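Local coordinates for phosphoenolpyruvate--protein phosphotransferase (Escherichia coli, PDB 5T12) that probably passes the phosphoryl group of phosphoenolpyruvate to the carrier protein NPr, this chain being the N-terminal domain that binds NPr, at residues E49-N52 with E53-Y57; A70-F73 with D74-H78; I216-G219 with Y220-E223; D204-P207 with S208-H211. The protein carries 1 engineered substitution. One frame throughout, in Å; residues are numbered along the deposited sequence.

Contact 1: residues E49-N52 with E53-Y57; sequences EAAN and EFRRY
Phe54 sits one helical turn beyond Ala50, and the two make up the close-packed side of this piece of helix 36-61. Phe54 N donates to Ala50 O at 3.0 Å, almost straight at 172°. The same oxygen lies near the plane of the phenyl ring, at its edge, with CD1 of Phe54 3.3 Å from Ala50 O. With CG beside the backbone N (chi1 -86°), the ring is carried toward helix 68-80, while Ala50 leans on Leu136 and Leu80. Glu53, on the flank, sends its extended chain to a salt bridge with Arg135.

The solvent side is held mainly by backbone bonds, and its arginines are less certainly placed. Asn52 O receives Arg56 N at 3.1 Å and, weakly, Arg55 N. Arg55 bends back at its third torsion and lays one face of its guanidinium over Ala51 O, but its very close approach to the Asn52 amide is doubtful as modelled. Arg56 CG nearly eclipses its backbone N (chi1 -8°), a torsion that may reflect uncertain placement. An apolar stripe and a polar one, on a backbone of i to i+4 bonds, mark an amphipathic helix of this domain's helical part.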
loop_
_atom_site.group_PDB
_atom_site.type_symbol
_atom_site.label_atom_id
_atom_site.label_comp_id
_atom_site.label_asym_id
_atom_site.label_seq_id
_atom_site.Cartn_x
_atom_site.Cartn_y
_atom_site.Cartn_z
ATOM N N GLU A 49 -5.609 10.655 -11.642
ATOM C CA GLU A 49 -5.716 9.212 -11.452
ATOM C C GLU A 49 -5.812 8.854 -9.974
ATOM O O GLU A 49 -6.589 7.972 -9.590
ATOM C CB GLU A 49 -4.524 8.506 -12.097
ATOM C CG GLU A 49 -4.568 8.464 -13.618
ATOM C CD GLU A 49 -3.284 7.932 -14.225
ATOM O OE1 GLU A 49 -2.224 8.047 -13.575
ATOM O OE2 GLU A 49 -3.336 7.397 -15.352
ATOM N N ALA A 50 -5.029 9.528 -9.129
ATOM C CA ALA A 50 -5.085 9.258 -7.696
ATOM C C ALA A 50 -6.398 9.742 -7.094
ATOM O O ALA A 50 -6.981 9.064 -6.239
ATOM C CB ALA A 50 -3.896 9.910 -6.991
ATOM N N ALA A 51 -6.878 10.912 -7.523
ATOM C CA ALA A 51 -8.167 11.400 -7.046
ATOM C C ALA A 51 -9.298 10.480 -7.484
ATOM O O ALA A 51 -10.209 10.186 -6.700
ATOM C CB ALA A 51 -8.411 12.825 -7.546
ATOM N N ASN A 52 -9.258 10.019 -8.736
ATOM C CA ASN A 52 -10.245 9.048 -9.196
ATOM C C ASN A 52 -10.177 7.768 -8.375
ATOM O O ASN A 52 -11.212 7.218 -7.986
ATOM C CB ASN A 52 -10.037 8.745 -10.680
ATOM C CG ASN A 52 -10.623 9.815 -11.582
ATOM O OD1 ASN A 52 -11.782 10.202 -11.437
ATOM N ND2 ASN A 52 -9.820 10.302 -12.521
ATOM N N GLU A 53 -8.964 7.290 -8.086
ATOM C CA GLU A 53 -8.809 6.063 -7.309
ATOM C C GLU A 53 -9.452 6.200 -5.934
ATOM O O GLU A 53 -10.220 5.330 -5.504
ATOM C CB GLU A 53 -7.327 5.713 -7.183
ATOM C CG GLU A 53 -7.055 4.297 -6.705
ATOM C CD GLU A 53 -5.575 3.971 -6.667
ATOM O OE1 GLU A 53 -4.782 4.842 -6.252
ATOM O OE2 GLU A 53 -5.203 2.845 -7.061
ATOM N N PHE A 54 -9.155 7.296 -5.231
ATOM C CA PHE A 54 -9.792 7.551 -3.943
ATOM C C PHE A 54 -11.300 7.714 -4.083
ATOM O O PHE A 54 -12.043 7.461 -3.129
ATOM C CB PHE A 54 -9.185 8.796 -3.295
ATOM C CG PHE A 54 -7.950 8.520 -2.491
ATOM C CD1 PHE A 54 -6.770 8.142 -3.112
ATOM C CD2 PHE A 54 -7.965 8.647 -1.113
ATOM C CE1 PHE A 54 -5.631 7.889 -2.370
ATOM C CE2 PHE A 54 -6.831 8.393 -0.366
ATOM C CZ PHE A 54 -5.662 8.014 -0.995
ATOM N N ARG A 55 -11.768 8.132 -5.261
ATOM C CA ARG A 55 -13.197 8.352 -5.456
ATOM C C ARG A 55 -13.964 7.033 -5.458
ATOM O O ARG A 55 -15.029 6.923 -4.838
ATOM C CB ARG A 55 -13.433 9.129 -6.753
ATOM C CG ARG A 55 -14.563 10.152 -6.677
ATOM C CD ARG A 55 -14.626 11.059 -7.909
ATOM N NE ARG A 55 -13.675 12.168 -7.850
ATOM C CZ ARG A 55 -12.685 12.357 -8.718
ATOM N NH1 ARG A 55 -12.516 11.513 -9.723
ATOM N NH2 ARG A 55 -11.870 13.396 -8.586
ATOM N N ARG A 56 -13.436 6.012 -6.143
ATOM C CA ARG A 56 -14.135 4.731 -6.201
ATOM C C ARG A 56 -14.009 3.954 -4.897
ATOM O O ARG A 56 -14.934 3.226 -4.523
ATOM C CB ARG A 56 -13.612 3.876 -7.357
ATOM C CG ARG A 56 -12.652 4.572 -8.300
ATOM C CD ARG A 56 -13.378 5.425 -9.330
ATOM N NE ARG A 56 -13.144 4.949 -10.688
ATOM C CZ ARG A 56 -13.947 4.108 -11.331
ATOM N NH1 ARG A 56 -13.660 3.723 -12.567
ATOM N NH2 ARG A 56 -15.043 3.652 -10.738
ATOM N N TYR A 57 -12.875 4.082 -4.203
ATOM C CA TYR A 57 -12.692 3.347 -2.956
ATOM C C TYR A 57 -13.706 3.782 -1.907
ATOM O O TYR A 57 -14.328 2.940 -1.249
ATOM C CB TYR A 57 -11.262 3.527 -2.446
ATOM C CG TYR A 57 -10.268 2.574 -3.075
ATOM C CD1 TYR A 57 -10.679 1.348 -3.583
ATOM C CD2 TYR A 57 -8.921 2.899 -3.160
ATOM C CE1 TYR A 57 -9.776 0.473 -4.160
ATOM C CE2 TYR A 57 -8.009 2.029 -3.735
ATOM C CZ TYR A 57 -8.443 0.819 -4.231
ATOM O OH TYR A 57 -7.541 -0.048 -4.803
#

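Contact 2: residues A70-F73 with D74-H78; sequences AAIF and DLYSH
Ile72 and Tyr76, one turn apart on helix 68-80, run alongside each other in the same direction, and the tyrosine can be followed outward atom by atom. Its CB is 3.7 Å from Ile72 O, the oxygen that accepts Tyr76 N at 3.1 Å with an angle of 157°. CG, placed beside the backbone N by a chi1 of -73°, is 3.5 Å from Ile72 O, which keeps the root of the ring close to that oxygen. CD2 is still nearer the oxygen than the methyl, 3.5 Å from Ile72 O; at CE2 the methyl takes over, CG2 of Ile72 lying 3.5 Å away. CZ begins to leave it, and OH, at the tip, hydrogen-bonds to Asp128 OD2. The loop residue Arg125 touches both side chains. A phenylalanine in place of Tyr76 would probably leave the Asp128 carboxylate without this hydroxyl partner.

On the next face of the helix Ser77 N bonds to Phe73 O at 3.2 Å. The ring of Phe73 itself turns toward helix 36-61, where it meets Phe61 edge-to-face. The chemistry is thus graded along one side chain: the aliphatic neighbour lies against the ring within its own helix, while the hydroxyl spends its polarity on a bond to a residue far along the chain.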
loop_
_atom_site.group_PDB
_atom_site.type_symbol
_atom_site.label_atom_id
_atom_site.label_comp_id
_atom_site.label_asym_id
_atom_site.label_seq_id
_atom_site.Cartn_x
_atom_site.Cartn_y
_atom_site.Cartn_z
ATOM N N ALA A 70 -14.591 5.242 4.360
ATOM C CA ALA A 70 -15.237 5.854 3.206
ATOM C C ALA A 70 -15.248 7.372 3.323
ATOM O O ALA A 70 -15.166 8.074 2.310
ATOM C CB ALA A 70 -16.661 5.321 3.050
ATOM N N ALA A 71 -15.338 7.894 4.547
ATOM C CA ALA A 71 -15.306 9.337 4.751
ATOM C C ALA A 71 -13.892 9.891 4.618
ATOM O O ALA A 71 -13.691 10.939 3.994
ATOM C CB ALA A 71 -15.888 9.689 6.119
ATOM N N ILE A 72 -12.905 9.206 5.200
ATOM C CA ILE A 72 -11.524 9.674 5.116
ATOM C C ILE A 72 -11.037 9.641 3.674
ATOM O O ILE A 72 -10.367 10.570 3.206
ATOM C CB ILE A 72 -10.618 8.840 6.042
ATOM C CG1 ILE A 72 -11.083 8.956 7.494
ATOM C CG2 ILE A 72 -9.172 9.287 5.919
ATOM C CD1 ILE A 72 -10.178 8.253 8.485
ATOM N N PHE A 73 -11.366 8.572 2.944
ATOM C CA PHE A 73 -10.999 8.500 1.534
ATOM C C PHE A 73 -11.749 9.533 0.704
ATOM O O PHE A 73 -11.258 9.952 -0.351
ATOM C CB PHE A 73 -11.256 7.091 0.996
ATOM C CG PHE A 73 -10.041 6.207 1.011
ATOM C CD1 PHE A 73 -9.476 5.798 2.208
ATOM C CD2 PHE A 73 -9.466 5.781 -0.175
ATOM C CE1 PHE A 73 -8.357 4.985 2.221
ATOM C CE2 PHE A 73 -8.347 4.969 -0.169
ATOM C CZ PHE A 73 -7.792 4.569 1.032
ATOM N N ASP A 74 -12.930 9.957 1.159
ATOM C CA ASP A 74 -13.663 10.994 0.440
ATOM C C ASP A 74 -12.977 12.347 0.577
ATOM O O ASP A 74 -12.849 13.087 -0.406
ATOM C CB ASP A 74 -15.102 11.071 0.950
ATOM C CG ASP A 74 -15.954 12.028 0.141
ATOM O OD1 ASP A 74 -15.816 12.042 -1.100
ATOM O OD2 ASP A 74 -16.758 12.769 0.744
ATOM N N LEU A 75 -12.528 12.686 1.789
ATOM C CA LEU A 75 -11.830 13.950 1.999
ATOM C C LEU A 75 -10.519 13.996 1.227
ATOM O O LEU A 75 -10.157 15.035 0.663
ATOM C CB LEU A 75 -11.576 14.168 3.491
ATOM C CG LEU A 75 -12.801 14.386 4.379
ATOM C CD1 LEU A 75 -12.386 14.553 5.832
ATOM C CD2 LEU A 75 -13.589 15.595 3.902
ATOM N N TYR A 76 -9.790 12.878 1.189
ATOM C CA TYR A 76 -8.502 12.865 0.504
ATOM C C TYR A 76 -8.661 12.961 -1.007
ATOM O O TYR A 76 -7.764 13.467 -1.691
ATOM C CB TYR A 76 -7.716 11.611 0.885
ATOM C CG TYR A 76 -7.162 11.665 2.289
ATOM C CD1 TYR A 76 -6.925 12.883 2.911
ATOM C CD2 TYR A 76 -6.878 10.503 2.994
ATOM C CE1 TYR A 76 -6.420 12.946 4.192
ATOM C CE2 TYR A 76 -6.371 10.555 4.279
ATOM C CZ TYR A 76 -6.145 11.780 4.873
ATOM O OH TYR A 76 -5.642 11.846 6.152
ATOM N N SER A 77 -9.786 12.486 -1.546
ATOM C CA SER A 77 -10.056 12.682 -2.966
ATOM C C SER A 77 -10.269 14.155 -3.290
ATOM O O SER A 77 -9.944 14.600 -4.396
ATOM C CB SER A 77 -11.269 11.856 -3.392
ATOM O OG SER A 77 -12.419 12.214 -2.647
ATOM N N HIS A 78 -10.811 14.923 -2.341
ATOM C CA HIS A 78 -10.954 16.362 -2.532
ATOM C C HIS A 78 -9.624 17.081 -2.350
ATOM O O HIS A 78 -9.335 18.047 -3.066
ATOM C CB HIS A 78 -12.001 16.919 -1.567
ATOM C CG HIS A 78 -13.396 16.462 -1.858
ATOM N ND1 HIS A 78 -14.317 16.198 -0.868
ATOM C CD2 HIS A 78 -14.029 16.227 -3.032
ATOM C CE1 HIS A 78 -15.455 15.816 -1.417
ATOM N NE2 HIS A 78 -15.308 15.825 -2.730
#

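Contact 3: residues I216-G219 with Y220-E223; sequences IVDG and YRGE
A chi1 of 175° at Asp218 and of -54° at Glu223 sets these two side chains alongside each other on one face of the hairpin. Asp218 OD2 comes 3.1 Å from Glu223 OE1, the carboxylate planes being 83° apart. Two acceptors this close would repel if both were charged, so one may hold a proton at times. Arg221 CB packs 3.3 Å from Asp218 OD2; Arg221 NE, 4.4 Å from Asp218 OD2, is too far and wrongly turned for a salt bridge, though its charge may ease the crowding.

The other oxygen, Asp218 OD1, accepts Tyr220 N at 3.2 Å from well above the carboxylate plane, which closes an Asx turn. With Asp218 exchanged for alanine, Tyr220 N would probably lose that acceptor and the turn would be less firmly held. In the backbone, Asp218 N gives to Glu223 O at 2.8 Å, and Asp218 O takes Glu223 N at 3.0 Å plus a weak bond from Gly222 N. Gly222, with its positive phi, and Glu223 are both set opposite Asp218, a G1 beta bulge. Between strands 214-218 and 223-226, the hairpin also bonds through Val217 to Ala12 of strand 11-18 and through Gly222 to Ala4 near strand 2-3.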
loop_
_atom_site.group_PDB
_atom_site.type_symbol
_atom_site.label_atom_id
_atom_site.label_comp_id
_atom_site.label_asym_id
_atom_site.label_seq_id
_atom_site.Cartn_x
_atom_site.Cartn_y
_atom_site.Cartn_z
ATOM N N ILE A 216 -0.103 -20.133 1.459
ATOM C CA ILE A 216 -1.548 -20.039 1.632
ATOM C C ILE A 216 -1.804 -19.258 2.911
ATOM O O ILE A 216 -1.424 -19.703 4.001
ATOM C CB ILE A 216 -2.222 -21.419 1.700
ATOM C CG1 ILE A 216 -1.970 -22.217 0.420
ATOM C CG2 ILE A 216 -3.720 -21.263 1.937
ATOM C CD1 ILE A 216 -2.699 -23.545 0.386
ATOM N N VAL A 217 -2.437 -18.097 2.782
ATOM C CA VAL A 217 -2.812 -17.278 3.929
ATOM C C VAL A 217 -4.290 -17.506 4.215
ATOM O O VAL A 217 -5.133 -17.391 3.317
ATOM C CB VAL A 217 -2.505 -15.790 3.683
ATOM C CG1 VAL A 217 -3.040 -15.335 2.332
ATOM C CG2 VAL A 217 -3.077 -14.935 4.806
ATOM N N ASP A 218 -4.599 -17.856 5.461
ATOM C CA ASP A 218 -5.966 -18.128 5.903
ATOM C C ASP A 218 -6.319 -17.091 6.964
ATOM O O ASP A 218 -5.899 -17.204 8.120
ATOM C CB ASP A 218 -6.093 -19.555 6.435
ATOM C CG ASP A 218 -7.465 -19.847 7.017
ATOM O OD1 ASP A 218 -8.434 -19.137 6.670
ATOM O OD2 ASP A 218 -7.575 -20.798 7.818
ATOM N N GLY A 219 -7.090 -16.079 6.564
ATOM C CA GLY A 219 -7.497 -15.016 7.461
ATOM C C GLY A 219 -8.714 -15.305 8.307
ATOM O O GLY A 219 -9.029 -14.521 9.207
ATOM N N TYR A 220 -9.418 -16.407 8.040
ATOM C CA TYR A 220 -10.547 -16.783 8.883
ATOM C C TYR A 220 -10.082 -17.420 10.186
ATOM O O TYR A 220 -10.653 -17.155 11.250
ATOM C CB TYR A 220 -11.477 -17.746 8.140
ATOM C CG TYR A 220 -12.158 -17.174 6.914
ATOM C CD1 TYR A 220 -13.094 -16.155 7.025
ATOM C CD2 TYR A 220 -11.888 -17.679 5.649
ATOM C CE1 TYR A 220 -13.726 -15.640 5.908
ATOM C CE2 TYR A 220 -12.516 -17.172 4.527
ATOM C CZ TYR A 220 -13.434 -16.154 4.662
ATOM O OH TYR A 220 -14.061 -15.646 3.548
ATOM N N ARG A 221 -9.049 -18.261 10.121
ATOM C CA ARG A 221 -8.583 -19.024 11.269
ATOM C C ARG A 221 -7.201 -18.602 11.748
ATOM O O ARG A 221 -6.731 -19.112 12.771
ATOM C CB ARG A 221 -8.581 -20.521 10.933
ATOM C CG ARG A 221 -9.922 -21.032 10.430
ATOM C CD ARG A 221 -9.827 -22.455 9.908
ATOM N NE ARG A 221 -11.096 -22.912 9.350
ATOM C CZ ARG A 221 -11.275 -24.087 8.756
ATOM N NH1 ARG A 221 -12.468 -24.415 8.277
ATOM N NH2 ARG A 221 -10.262 -24.935 8.637
ATOM N N GLY A 222 -6.539 -17.686 11.046
ATOM C CA GLY A 222 -5.209 -17.258 11.431
ATOM C C GLY A 222 -4.156 -18.318 11.177
ATOM O O GLY A 222 -3.335 -18.614 12.050
ATOM N N GLU A 223 -4.173 -18.895 9.980
ATOM C CA GLU A 223 -3.243 -19.942 9.592
ATOM C C GLU A 223 -2.445 -19.504 8.372
ATOM O O GLU A 223 -2.957 -18.802 7.494
ATOM C CB GLU A 223 -3.979 -21.249 9.274
ATOM C CG GLU A 223 -4.896 -21.737 10.379
ATOM C CD GLU A 223 -5.799 -22.862 9.918
ATOM O OE1 GLU A 223 -5.777 -23.185 8.712
ATOM O OE2 GLU A 223 -6.532 -23.424 10.760
#

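Contact 4: residues D204-P207 with S208-H211; sequences DIQP and SVLH
Gln206 and Val209 meet at the start of a short helical turn with few firm bonds, about 207-210, that leads from strand 199-201 toward strand 214-218 in the part of the chain related to the mobile domain of PEP-utilising enzymes. Hydrogen bonding centres on a single carbonyl. Gln206 O takes Val209 N at 2.8 Å, a spacing of three residues as in a 3-10 helix, and also Leu210 N at 3.2 Å, the alpha-helical spacing. Beyond it His211 N makes only a weak bond to Pro207 O. Pro207 suits a first turn because its ring nitrogen has no hydrogen to give.

Apolar contact comes from Ile205 and Leu210, whose side chains cross at about a right angle, CG1 of Ile205 lying 3.6 Å from CD1 of Leu210. Ile205 has a chi1 of -113°, off a staggered position. Both residues also rest on Leu224 of strand 223-226, so this is the buried side of the turn.

Mixed contact occupies the exposed side, where the extended Gln206 chain runs past Val209 and OE1 of Gln206 stands 3.2 Å from CG2 of Val209. His211 turns to strand 11-18, its ring near Trp17 and its ND1 hydrogen-bonded to Gln18 N. The shared oxygen is used in two ways: Val209 N approaches Gln206 O from 52° above the carbonyl plane, whereas Leu210 N lies nearly in line with the C=O bond.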
loop_
_atom_site.group_PDB
_atom_site.type_symbol
_atom_site.label_atom_id
_atom_site.label_comp_id
_atom_site.label_asym_id
_atom_site.label_seq_id
_atom_site.Cartn_x
_atom_site.Cartn_y
_atom_site.Cartn_z
ATOM N N ASP A 204 5.086 -15.757 13.846
ATOM C CA ASP A 204 6.489 -16.154 13.858
ATOM C C ASP A 204 6.908 -16.517 12.440
ATOM O O ASP A 204 6.532 -17.574 11.923
ATOM C CB ASP A 204 6.723 -17.324 14.819
ATOM C CG ASP A 204 6.475 -16.946 16.267
ATOM O OD1 ASP A 204 6.483 -15.736 16.576
ATOM O OD2 ASP A 204 6.277 -17.857 17.097
ATOM N N ILE A 205 7.673 -15.635 11.798
ATOM C CA ILE A 205 7.926 -15.738 10.368
ATOM C C ILE A 205 9.187 -14.953 10.054
ATOM O O ILE A 205 9.514 -13.980 10.735
ATOM C CB ILE A 205 6.708 -15.231 9.553
ATOM C CG1 ILE A 205 6.061 -16.383 8.788
ATOM C CG2 ILE A 205 7.079 -14.072 8.625
ATOM C CD1 ILE A 205 4.685 -16.681 9.270
ATOM N N GLN A 206 9.902 -15.386 9.029
ATOM C CA GLN A 206 11.050 -14.635 8.526
ATOM C C GLN A 206 10.737 -14.156 7.117
ATOM O O GLN A 206 10.700 -14.978 6.182
ATOM C CB GLN A 206 12.315 -15.490 8.557
ATOM C CG GLN A 206 12.765 -15.812 9.979
ATOM C CD GLN A 206 13.954 -16.749 10.040
ATOM O OE1 GLN A 206 14.191 -17.537 9.125
ATOM N NE2 GLN A 206 14.710 -16.670 11.129
ATOM N N PRO A 207 10.472 -12.859 6.921
ATOM C CA PRO A 207 10.127 -12.370 5.574
ATOM C C PRO A 207 11.163 -12.715 4.519
ATOM O O PRO A 207 10.810 -12.947 3.356
ATOM C CB PRO A 207 10.010 -10.854 5.780
ATOM C CG PRO A 207 9.677 -10.691 7.225
ATOM C CD PRO A 207 10.404 -11.794 7.936
ATOM N N SER A 208 12.439 -12.762 4.900
ATOM C CA SER A 208 13.501 -13.128 3.971
ATOM C C SER A 208 13.459 -14.597 3.574
ATOM O O SER A 208 14.128 -14.975 2.606
ATOM C CB SER A 208 14.862 -12.792 4.584
ATOM O OG SER A 208 14.972 -13.311 5.899
ATOM N N VAL A 209 12.698 -15.426 4.281
ATOM C CA VAL A 209 12.602 -16.847 3.975
ATOM C C VAL A 209 11.356 -17.166 3.158
ATOM O O VAL A 209 11.417 -17.954 2.214
ATOM C CB VAL A 209 12.644 -17.677 5.276
ATOM C CG1 VAL A 209 12.416 -19.152 4.980
ATOM C CG2 VAL A 209 13.977 -17.478 5.974
ATOM N N LEU A 210 10.217 -16.557 3.497
ATOM C CA LEU A 210 9.001 -16.772 2.721
ATOM C C LEU A 210 9.087 -16.190 1.317
ATOM O O LEU A 210 8.222 -16.495 0.489
ATOM C CB LEU A 210 7.793 -16.173 3.442
ATOM C CG LEU A 210 7.403 -16.777 4.791
ATOM C CD1 LEU A 210 5.982 -16.377 5.146
ATOM C CD2 LEU A 210 7.555 -18.291 4.781
ATOM N N HIS A 211 10.093 -15.364 1.035
ATOM C CA HIS A 211 10.243 -14.776 -0.288
ATOM C C HIS A 211 10.480 -15.866 -1.327
ATOM O O HIS A 211 11.259 -16.798 -1.103
ATOM C CB HIS A 211 11.398 -13.773 -0.281
ATOM C CG HIS A 211 11.543 -13.001 -1.555
ATOM N ND1 HIS A 211 10.531 -12.219 -2.072
ATOM C CD2 HIS A 211 12.583 -12.884 -2.413
ATOM C CE1 HIS A 211 10.941 -11.660 -3.196
ATOM N NE2 HIS A 211 12.183 -12.048 -3.426
#

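All four contacts are local, each with a core side and a surface side: Ala50 and Phe54 against Arg55 and Arg56 in contact 1, Ala70 and Ser77 against Leu75 in contact 2, Val217 against Tyr220 and Arg221 in contact 3, Ile205 and Leu210 against Gln206 and Val209 in contact 4. Contacts 1 and 2 lie on consecutive helices that pack directly, Phe54 stacking on Phe73. Contacts 3 and 4 stand on the sheet-containing part, centres about 16 Å apart, and both reach strand 223-226 without touching each other. Regular helix bonds and rings dominate the first pair; the second relies on irregular backbone, with carboxylates crowding in contact 3 and aliphatics in contact 4.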